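Local coordinates for fibronectin type III domain-containing protein (Simiduia agarivorans, PDB 6P2K) that probably hydrolyses beta-1,4-glucans of the xyloglucan type, this chain being the family 74 glycoside hydrolase part, with beta-propeller architecture, of a longer protein, at residues D617-Y625 against G692-I703; F664-T675 against L714-T722. One frame throughout, in Å; residues are numbered along the deposited sequence.

Interaction 1 of 2, residues D617-Y625 against G692-I703; sequences DAEVEAWAY and GKGGSAGAGNKI
Glu-619 reaches to the loop 694-696, where its carboxylate collects three donors. Glu-619 OE1 takes Ser-696 N at 2.7 Å on its syn lone pair and Ser-696 OG at 2.9 Å from above the carboxylate plane, while Glu-619 OE2 receives Gly-695 N at 2.9 Å from the syn side, tilted out of plane. Side chain-free Gly-694 lets the carboxylate lie close to the backbone. Glu-621 divides its oxygens: Gly-698 N gives Glu-621 OE1 a straight bond (3.1 Å, 163°) on the anti lone pair, and OE2 forms a salt bridge with Lys-572. Asp-617 OD1 forms a salt bridge with Arg-571, and a water links it to Lys-693 NZ, which also meets Tyr-402 OH; a second water donates to Asp-617 OD2 and to Gly-692 O.

The six-membered ring of the Trp-623 indole lies over Gly-698, where a CB would collide with CZ3, so only a bare CA fits beneath. With CG held between the backbone N and the carbonyl carbon (chi1 78°), the ring centroid of Trp-623 stands 3.6 Å from Gly-698 CA in a CH-pi contact. Trp-623 NE1 meets Gly-700 O at 3.0 Å, nearly in the ring plane. Gly-700 suits its positive phi in the type II' turn 699-702, and Tyr-625 lays a ring face over its carbonyl carbon.

Strands 618-625 and 697-699 run almost parallel (13°), the first strands of successive propeller blades, and every direct hydrogen bond between the segments uses a side chain. Strand 618-625 pairs with 628-634; strand 697-699 pairs with 702-709, and Ala-697 and Ala-699 pack against Phe-748 of strand 745-751.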
loop_
_atom_site.group_PDB
_atom_site.type_symbol
_atom_site.label_atom_id
_atom_site.label_comp_id
_atom_site.label_asym_id
_atom_site.label_seq_id
_atom_site.Cartn_x
_atom_site.Cartn_y
_atom_site.Cartn_z
ATOM N N ASP B 617 12.263 33.482 33.733
ATOM C CA ASP B 617 12.227 33.438 32.276
ATOM C C ASP B 617 13.560 33.855 31.661
ATOM O O ASP B 617 13.609 34.337 30.528
ATOM C CB ASP B 617 11.085 34.303 31.748
ATOM C CG ASP B 617 9.720 33.719 32.071
ATOM O OD1 ASP B 617 9.411 32.607 31.581
ATOM O OD2 ASP B 617 8.961 34.361 32.827
ATOM N N ALA B 618 14.649 33.659 32.400
ATOM C CA ALA B 618 15.973 34.000 31.905
ATOM C C ALA B 618 16.352 33.110 30.728
ATOM O O ALA B 618 16.093 31.904 30.733
ATOM C CB ALA B 618 17.005 33.856 33.022
ATOM N N GLU B 619 16.984 33.709 29.722
ATOM C CA GLU B 619 17.338 33.015 28.494
ATOM C C GLU B 619 18.833 33.109 28.229
ATOM O O GLU B 619 19.518 34.023 28.699
ATOM C CB GLU B 619 16.588 33.594 27.290
ATOM C CG GLU B 619 15.112 33.263 27.239
ATOM C CD GLU B 619 14.396 34.079 26.186
ATOM O OE1 GLU B 619 14.769 35.260 26.012
ATOM O OE2 GLU B 619 13.470 33.546 25.534
ATOM N N VAL B 620 19.326 32.155 27.444
ATOM C CA VAL B 620 20.684 32.186 26.916
ATOM C C VAL B 620 20.625 31.792 25.445
ATOM O O VAL B 620 19.800 30.961 25.048
ATOM C CB VAL B 620 21.633 31.263 27.709
ATOM C CG1 VAL B 620 21.213 29.799 27.575
ATOM C CG2 VAL B 620 23.078 31.467 27.262
ATOM N N GLU B 621 21.474 32.418 24.633
ATOM C CA GLU B 621 21.582 32.108 23.215
ATOM C C GLU B 621 23.049 32.018 22.832
ATOM O O GLU B 621 23.860 32.844 23.260
ATOM C CB GLU B 621 20.892 33.171 22.347
ATOM C CG GLU B 621 20.842 32.840 20.855
ATOM C CD GLU B 621 19.519 32.236 20.419
ATOM O OE1 GLU B 621 18.677 32.994 19.885
ATOM O OE2 GLU B 621 19.325 31.013 20.603
ATOM N N ALA B 622 23.383 31.019 22.019
ATOM C CA ALA B 622 24.736 30.833 21.513
ATOM C C ALA B 622 24.684 30.744 19.997
ATOM O O ALA B 622 23.878 29.988 19.445
ATOM C CB ALA B 622 25.380 29.573 22.101
ATOM N N TRP B 623 25.536 31.514 19.326
ATOM C CA TRP B 623 25.559 31.522 17.869
ATOM C C TRP B 623 26.928 31.995 17.400
ATOM O O TRP B 623 27.726 32.523 18.178
ATOM C CB TRP B 623 24.433 32.392 17.300
ATOM C CG TRP B 623 24.692 33.869 17.339
ATOM C CD1 TRP B 623 25.154 34.643 16.316
ATOM C CD2 TRP B 623 24.485 34.753 18.450
ATOM N NE1 TRP B 623 25.254 35.952 16.720
ATOM C CE2 TRP B 623 24.849 36.048 18.025
ATOM C CE3 TRP B 623 24.030 34.576 19.762
ATOM C CZ2 TRP B 623 24.774 37.161 18.867
ATOM C CZ3 TRP B 623 23.958 35.680 20.597
ATOM C CH2 TRP B 623 24.330 36.957 20.144
ATOM N N ALA B 624 27.188 31.791 16.110
ATOM C CA ALA B 624 28.467 32.115 15.494
ATOM C C ALA B 624 28.269 33.141 14.389
ATOM O O ALA B 624 27.284 33.086 13.644
ATOM C CB ALA B 624 29.138 30.862 14.917
ATOM N N TYR B 625 29.212 34.075 14.282
ATOM C CA TYR B 625 29.168 35.076 13.219
ATOM C C TYR B 625 30.574 35.600 12.975
ATOM O O TYR B 625 31.182 36.185 13.879
ATOM C CB TYR B 625 28.222 36.222 13.576
ATOM C CG TYR B 625 28.311 37.391 12.620
ATOM C CD1 TYR B 625 27.998 37.235 11.276
ATOM C CD2 TYR B 625 28.713 38.647 13.061
ATOM C CE1 TYR B 625 28.081 38.300 10.393
ATOM C CE2 TYR B 625 28.798 39.720 12.188
ATOM C CZ TYR B 625 28.480 39.539 10.855
ATOM O OH TYR B 625 28.563 40.599 9.980
ATOM N N GLY B 692 11.298 40.566 31.913
ATOM C CA GLY B 692 10.798 40.057 30.649
ATOM C C GLY B 692 10.220 38.672 30.833
ATOM O O GLY B 692 10.391 38.033 31.875
ATOM N N LYS B 693 9.505 38.221 29.804
ATOM C CA LYS B 693 8.977 36.868 29.743
ATOM C C LYS B 693 9.837 35.976 28.862
ATOM O O LYS B 693 9.455 34.830 28.592
ATOM C CB LYS B 693 7.538 36.880 29.229
ATOM C CG LYS B 693 6.493 36.981 30.322
ATOM C CD LYS B 693 6.424 35.696 31.136
ATOM C CE LYS B 693 4.987 35.270 31.374
ATOM N NZ LYS B 693 4.902 33.875 31.900
ATOM N N GLY B 694 10.989 36.485 28.420
ATOM C CA GLY B 694 11.793 35.836 27.412
ATOM C C GLY B 694 11.852 36.677 26.147
ATOM O O GLY B 694 11.758 37.909 26.191
ATOM N N GLY B 695 12.002 35.997 25.012
ATOM C CA GLY B 695 11.972 36.632 23.706
ATOM C C GLY B 695 13.262 37.283 23.261
ATOM O O GLY B 695 13.240 38.070 22.307
ATOM N N SER B 696 14.374 37.011 23.929
ATOM C CA SER B 696 15.671 37.469 23.458
ATOM C C SER B 696 16.249 36.463 22.471
ATOM O O SER B 696 15.979 35.262 22.546
ATOM C CB SER B 696 16.640 37.682 24.623
ATOM O OG SER B 696 17.224 36.457 25.017
ATOM N N ALA B 697 17.042 36.965 21.531
ATOM C CA ALA B 697 17.596 36.101 20.500
ATOM C C ALA B 697 18.849 36.734 19.915
ATOM O O ALA B 697 19.056 37.949 19.994
ATOM C CB ALA B 697 16.575 35.820 19.392
ATOM N N GLY B 698 19.677 35.883 19.319
ATOM C CA GLY B 698 20.871 36.329 18.635
ATOM C C GLY B 698 21.136 35.509 17.392
ATOM O O GLY B 698 20.964 34.287 17.400
ATOM N N ALA B 699 21.540 36.176 16.313
ATOM C CA ALA B 699 21.905 35.517 15.068
ATOM C C ALA B 699 22.636 36.524 14.196
ATOM O O ALA B 699 22.229 37.687 14.122
ATOM C CB ALA B 699 20.674 34.969 14.332
ATOM N N GLY B 700 23.710 36.074 13.550
ATOM C CA GLY B 700 24.481 36.972 12.705
ATOM C C GLY B 700 24.964 38.176 13.490
ATOM O O GLY B 700 25.545 38.051 14.575
ATOM N N ASN B 701 24.705 39.367 12.952
ATOM C CA ASN B 701 25.062 40.620 13.604
ATOM C C ASN B 701 23.877 41.258 14.323
ATOM O O ASN B 701 23.849 42.480 14.503
ATOM C CB ASN B 701 25.651 41.599 12.585
ATOM C CG ASN B 701 24.671 41.950 11.472
ATOM O OD1 ASN B 701 23.641 41.297 11.305
ATOM N ND2 ASN B 701 24.993 42.985 10.705
ATOM N N LYS B 702 22.896 40.458 14.744
ATOM C CA LYS B 702 21.663 40.988 15.310
ATOM C C LYS B 702 21.353 40.343 16.656
ATOM O O LYS B 702 21.517 39.131 16.837
ATOM C CB LYS B 702 20.482 40.778 14.352
ATOM C CG LYS B 702 20.627 41.484 13.008
ATOM C CD LYS B 702 20.532 42.998 13.147
ATOM C CE LYS B 702 20.919 43.690 11.847
ATOM N NZ LYS B 702 20.681 45.160 11.887
ATOM N N ILE B 703 20.897 41.172 17.594
ATOM C CA ILE B 703 20.427 40.744 18.907
ATOM C C ILE B 703 19.127 41.484 19.195
ATOM O O ILE B 703 19.008 42.678 18.900
ATOM C CB ILE B 703 21.472 41.022 20.010
ATOM C CG1 ILE B 703 22.763 40.252 19.739
ATOM C CG2 ILE B 703 20.922 40.666 21.385
ATOM C CD1 ILE B 703 23.950 40.766 20.522
HETATM O O HOH W 1 10.049 36.247 34.579
HETATM O O HOH W 2 6.959 31.549 31.966
HETATM O O HOH W 3 13.828 33.828 22.884
HETATM O O HOH W 4 23.835 33.046 13.442
#

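Interaction 2 of 2, residues F664-T675 against L714-T722; sequences FTPADAMAVRPT and LGYGVFLGT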
loop_
_atom_site.group_PDB
_atom_site.type_symbol
_atom_site.label_atom_id
_atom_site.label_comp_id
_atom_site.label_asym_id
_atom_site.label_seq_id
_atom_site.Cartn_x
_atom_site.Cartn_y
_atom_site.Cartn_z
ATOM N N PHE B 664 23.263 45.952 27.400
ATOM C CA PHE B 664 21.972 46.634 27.395
ATOM C C PHE B 664 21.374 46.622 28.792
ATOM O O PHE B 664 21.285 45.563 29.422
ATOM C CB PHE B 664 20.993 46.002 26.399
ATOM C CG PHE B 664 19.966 46.969 25.875
ATOM C CD1 PHE B 664 20.359 48.126 25.219
ATOM C CD2 PHE B 664 18.615 46.731 26.052
ATOM C CE1 PHE B 664 19.422 49.023 24.737
ATOM C CE2 PHE B 664 17.672 47.624 25.572
ATOM C CZ PHE B 664 18.078 48.773 24.914
ATOM N N THR B 665 20.958 47.791 29.260
ATOM C CA THR B 665 20.397 48.001 30.585
ATOM C C THR B 665 19.085 48.757 30.469
ATOM O O THR B 665 18.757 49.298 29.406
ATOM C CB THR B 665 21.379 48.794 31.462
ATOM O OG1 THR B 665 21.527 50.116 30.927
ATOM C CG2 THR B 665 22.737 48.112 31.503
ATOM N N PRO B 666 18.293 48.805 31.545
ATOM C CA PRO B 666 17.098 49.667 31.529
ATOM C C PRO B 666 17.393 51.117 31.184
ATOM O O PRO B 666 16.561 51.772 30.542
ATOM C CB PRO B 666 16.553 49.526 32.956
ATOM C CG PRO B 666 16.976 48.163 33.372
ATOM C CD PRO B 666 18.316 47.924 32.728
ATOM N N ALA B 667 18.550 51.646 31.594
ATOM C CA ALA B 667 18.899 53.016 31.234
ATOM C C ALA B 667 19.073 53.161 29.726
ATOM O O ALA B 667 18.626 54.152 29.134
ATOM C CB ALA B 667 20.170 53.447 31.965
ATOM N N ASP B 668 19.726 52.186 29.089
ATOM C CA ASP B 668 19.864 52.216 27.636
ATOM C C ASP B 668 18.504 52.159 26.953
ATOM O O ASP B 668 18.278 52.839 25.945
ATOM C CB ASP B 668 20.737 51.056 27.158
ATOM C CG ASP B 668 22.104 51.041 27.804
ATOM O OD1 ASP B 668 22.662 52.130 28.046
ATOM O OD2 ASP B 668 22.621 49.933 28.062
ATOM N N ALA B 669 17.589 51.345 27.484
ATOM C CA ALA B 669 16.263 51.229 26.887
ATOM C C ALA B 669 15.491 52.540 26.992
ATOM O O ALA B 669 14.821 52.952 26.037
ATOM C CB ALA B 669 15.489 50.090 27.551
ATOM N N MET B 670 15.577 53.213 28.141
ATOM C CA MET B 670 14.848 54.465 28.313
ATOM C C MET B 670 15.439 55.583 27.466
ATOM O O MET B 670 14.721 56.519 27.096
ATOM C CB MET B 670 14.828 54.861 29.787
ATOM C CG MET B 670 13.987 53.932 30.650
ATOM S SD MET B 670 13.857 54.487 32.357
ATOM C CE MET B 670 13.213 56.142 32.126
ATOM N N ALA B 671 16.734 55.507 27.149
ATOM C CA ALA B 671 17.337 56.495 26.263
ATOM C C ALA B 671 16.939 56.259 24.809
ATOM O O ALA B 671 16.659 57.214 24.078
ATOM C CB ALA B 671 18.859 56.475 26.409
ATOM N N VAL B 672 16.904 54.995 24.378
ATOM C CA VAL B 672 16.554 54.688 22.995
ATOM C C VAL B 672 15.050 54.821 22.767
ATOM O O VAL B 672 14.615 55.207 21.676
ATOM C CB VAL B 672 17.061 53.280 22.633
ATOM C CG1 VAL B 672 16.569 52.850 21.258
ATOM C CG2 VAL B 672 18.582 53.238 22.691
ATOM N N ARG B 673 14.239 54.527 23.782
ATOM C CA ARG B 673 12.780 54.630 23.704
ATOM C C ARG B 673 12.300 55.441 24.900
ATOM O O ARG B 673 12.057 54.889 25.983
ATOM C CB ARG B 673 12.132 53.247 23.670
ATOM C CG ARG B 673 10.611 53.251 23.545
ATOM C CD ARG B 673 10.114 51.864 23.173
ATOM N NE ARG B 673 8.661 51.747 23.231
ATOM C CZ ARG B 673 7.839 52.123 22.257
ATOM N NH1 ARG B 673 8.324 52.654 21.142
ATOM N NH2 ARG B 673 6.532 51.972 22.402
ATOM N N PRO B 674 12.164 56.758 24.743
ATOM C CA PRO B 674 11.740 57.600 25.869
ATOM C C PRO B 674 10.356 57.214 26.368
ATOM O O PRO B 674 9.501 56.754 25.607
ATOM C CB PRO B 674 11.745 59.014 25.276
ATOM C CG PRO B 674 12.689 58.931 24.108
ATOM C CD PRO B 674 12.500 57.553 23.550
ATOM N N THR B 675 10.137 57.413 27.672
ATOM C CA THR B 675 8.845 57.097 28.272
ATOM C C THR B 675 7.712 57.887 27.637
ATOM O O THR B 675 6.543 57.535 27.831
ATOM C CB THR B 675 8.883 57.354 29.780
ATOM O OG1 THR B 675 9.132 58.743 30.027
ATOM C CG2 THR B 675 9.995 56.534 30.426
ATOM N N LEU B 714 2.540 45.091 31.123
ATOM C CA LEU B 714 3.091 46.306 30.546
ATOM C C LEU B 714 4.347 45.963 29.759
ATOM O O LEU B 714 5.272 45.344 30.295
ATOM C CB LEU B 714 3.404 47.335 31.633
ATOM C CG LEU B 714 2.188 47.806 32.433
ATOM C CD1 LEU B 714 2.618 48.607 33.652
ATOM C CD2 LEU B 714 1.262 48.627 31.547
ATOM N N GLY B 715 4.367 46.352 28.488
ATOM C CA GLY B 715 5.544 46.173 27.662
ATOM C C GLY B 715 6.228 47.492 27.380
ATOM O O GLY B 715 5.615 48.401 26.809
ATOM N N TYR B 716 7.492 47.622 27.786
ATOM C CA TYR B 716 8.198 48.879 27.556
ATOM C C TYR B 716 8.541 49.052 26.083
ATOM O O TYR B 716 8.300 50.115 25.500
ATOM C CB TYR B 716 9.465 48.954 28.411
ATOM C CG TYR B 716 10.016 50.357 28.458
ATOM C CD1 TYR B 716 10.814 50.847 27.432
ATOM C CD2 TYR B 716 9.705 51.209 29.509
ATOM C CE1 TYR B 716 11.298 52.142 27.459
ATOM C CE2 TYR B 716 10.189 52.505 29.546
ATOM C CZ TYR B 716 10.983 52.965 28.517
ATOM O OH TYR B 716 11.467 54.253 28.547
ATOM N N GLY B 717 9.114 48.022 25.468
ATOM C CA GLY B 717 9.509 48.121 24.078
ATOM C C GLY B 717 10.374 46.974 23.606
ATOM O O GLY B 717 10.913 46.210 24.413
ATOM N N VAL B 718 10.501 46.842 22.288
ATOM C CA VAL B 718 11.336 45.828 21.655
ATOM C C VAL B 718 12.571 46.523 21.105
ATOM O O VAL B 718 12.461 47.565 20.447
ATOM C CB VAL B 718 10.577 45.089 20.539
ATOM C CG1 VAL B 718 11.393 43.904 20.027
ATOM C CG2 VAL B 718 9.213 44.642 21.044
ATOM N N PHE B 719 13.743 45.957 21.377
ATOM C CA PHE B 719 15.005 46.595 21.028
ATOM C C PHE B 719 15.872 45.651 20.212
ATOM O O PHE B 719 16.008 44.470 20.540
ATOM C CB PHE B 719 15.751 47.055 22.283
ATOM C CG PHE B 719 14.961 48.013 23.126
ATOM C CD1 PHE B 719 14.103 47.545 24.114
ATOM C CD2 PHE B 719 15.053 49.383 22.913
ATOM C CE1 PHE B 719 13.365 48.426 24.883
ATOM C CE2 PHE B 719 14.321 50.269 23.679
ATOM C CZ PHE B 719 13.476 49.792 24.667
ATOM N N LEU B 720 16.463 46.191 19.149
ATOM C CA LEU B 720 17.291 45.436 18.220
ATOM C C LEU B 720 18.688 46.040 18.212
ATOM O O LEU B 720 18.851 47.235 17.941
ATOM C CB LEU B 720 16.688 45.457 16.813
ATOM C CG LEU B 720 17.438 44.681 15.728
ATOM C CD1 LEU B 720 17.131 43.192 15.821
ATOM C CD2 LEU B 720 17.109 45.222 14.347
ATOM N N GLY B 721 19.687 45.219 18.508
ATOM C CA GLY B 721 21.078 45.646 18.508
ATOM C C GLY B 721 21.812 45.069 17.312
ATOM O O GLY B 721 21.554 43.932 16.903
ATOM N N THR B 722 22.726 45.858 16.755
ATOM C CA THR B 722 23.551 45.442 15.630
ATOM C C THR B 722 25.007 45.416 16.066
ATOM O O THR B 722 25.511 46.396 16.626
ATOM C CB THR B 722 23.373 46.374 14.427
ATOM O OG1 THR B 722 21.992 46.402 14.042
ATOM C CG2 THR B 722 24.211 45.889 13.251
HETATM O O HOH W 5 5.576 49.930 24.210
#
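Phe-719 lies beneath helix 666-672 and is packed from several directions. Phe-664 puts CE2 over one of its faces, 3.7 Å from Phe-719 CG, the two ring planes inclined at 52°. The small methyl of Ala-669 lets the helix lie close over the ring, with Ala-669 CB 3.5 Å from Phe-719 CZ. Arg-673 CB approaches the same ring obliquely, so the aliphatic part of a charged residue serves as apolar packing. Packing is also close at the tyrosine hydroxyl, where Met-670 CG lies 3.3 Å from Tyr-716 OH and Thr-675 CG2 comes in at the ring edge.

Helix 666-672 follows the last strand, 661-664, of one propeller blade and runs across strand 714-722 of the next blade at 82°. Thr-665 and Asp-668 start it with a capping box, in which the bond from Asp-668 N to Thr-665 OG1 is weak. At the other end, Arg-673 O accepts Tyr-716 OH at 2.7 Å, almost in line with the carbonyl. The extended arginine, CG trans to its backbone N (chi1 -178°), runs back past the tyrosine, and Arg-673 NE donates to Tyr-716 O at 2.8 Å in the carbonyl plane. Arg-673 and Tyr-716 are thus joined by two reciprocal bonds, and Arg-673 NH1 forms a salt bridge with Asp-733.

The looser side is marked by a water 2.9 Å from Arg-673 NH2, which donates to it, and by Val-672 CG1, which only grazes the ring edge at 4.1 Å from Phe-719 CD2.

Overall arrangement
From the N terminus, the segments come in the order 617-625, 664-675, 692-703, 714-722, so the two contacts cross along the chain and neither nests. Interaction 1 closes a loop of 66 residues, taking in the other strands of the blade that strand 618-625 begins, and helix 666-672 after them. Interaction 2 closes a loop of 38 residues, starting inside the first and ending beyond it. Both join the same two adjacent blades: interaction 1 through their first strands, interaction 2 through the helix of the first blade, packed on strand 714-723, the third of the next. Strands 702-709 and 714-723 connect the contacts, with a probable hydrogen bond from Gly-721 N to Ile-703 O.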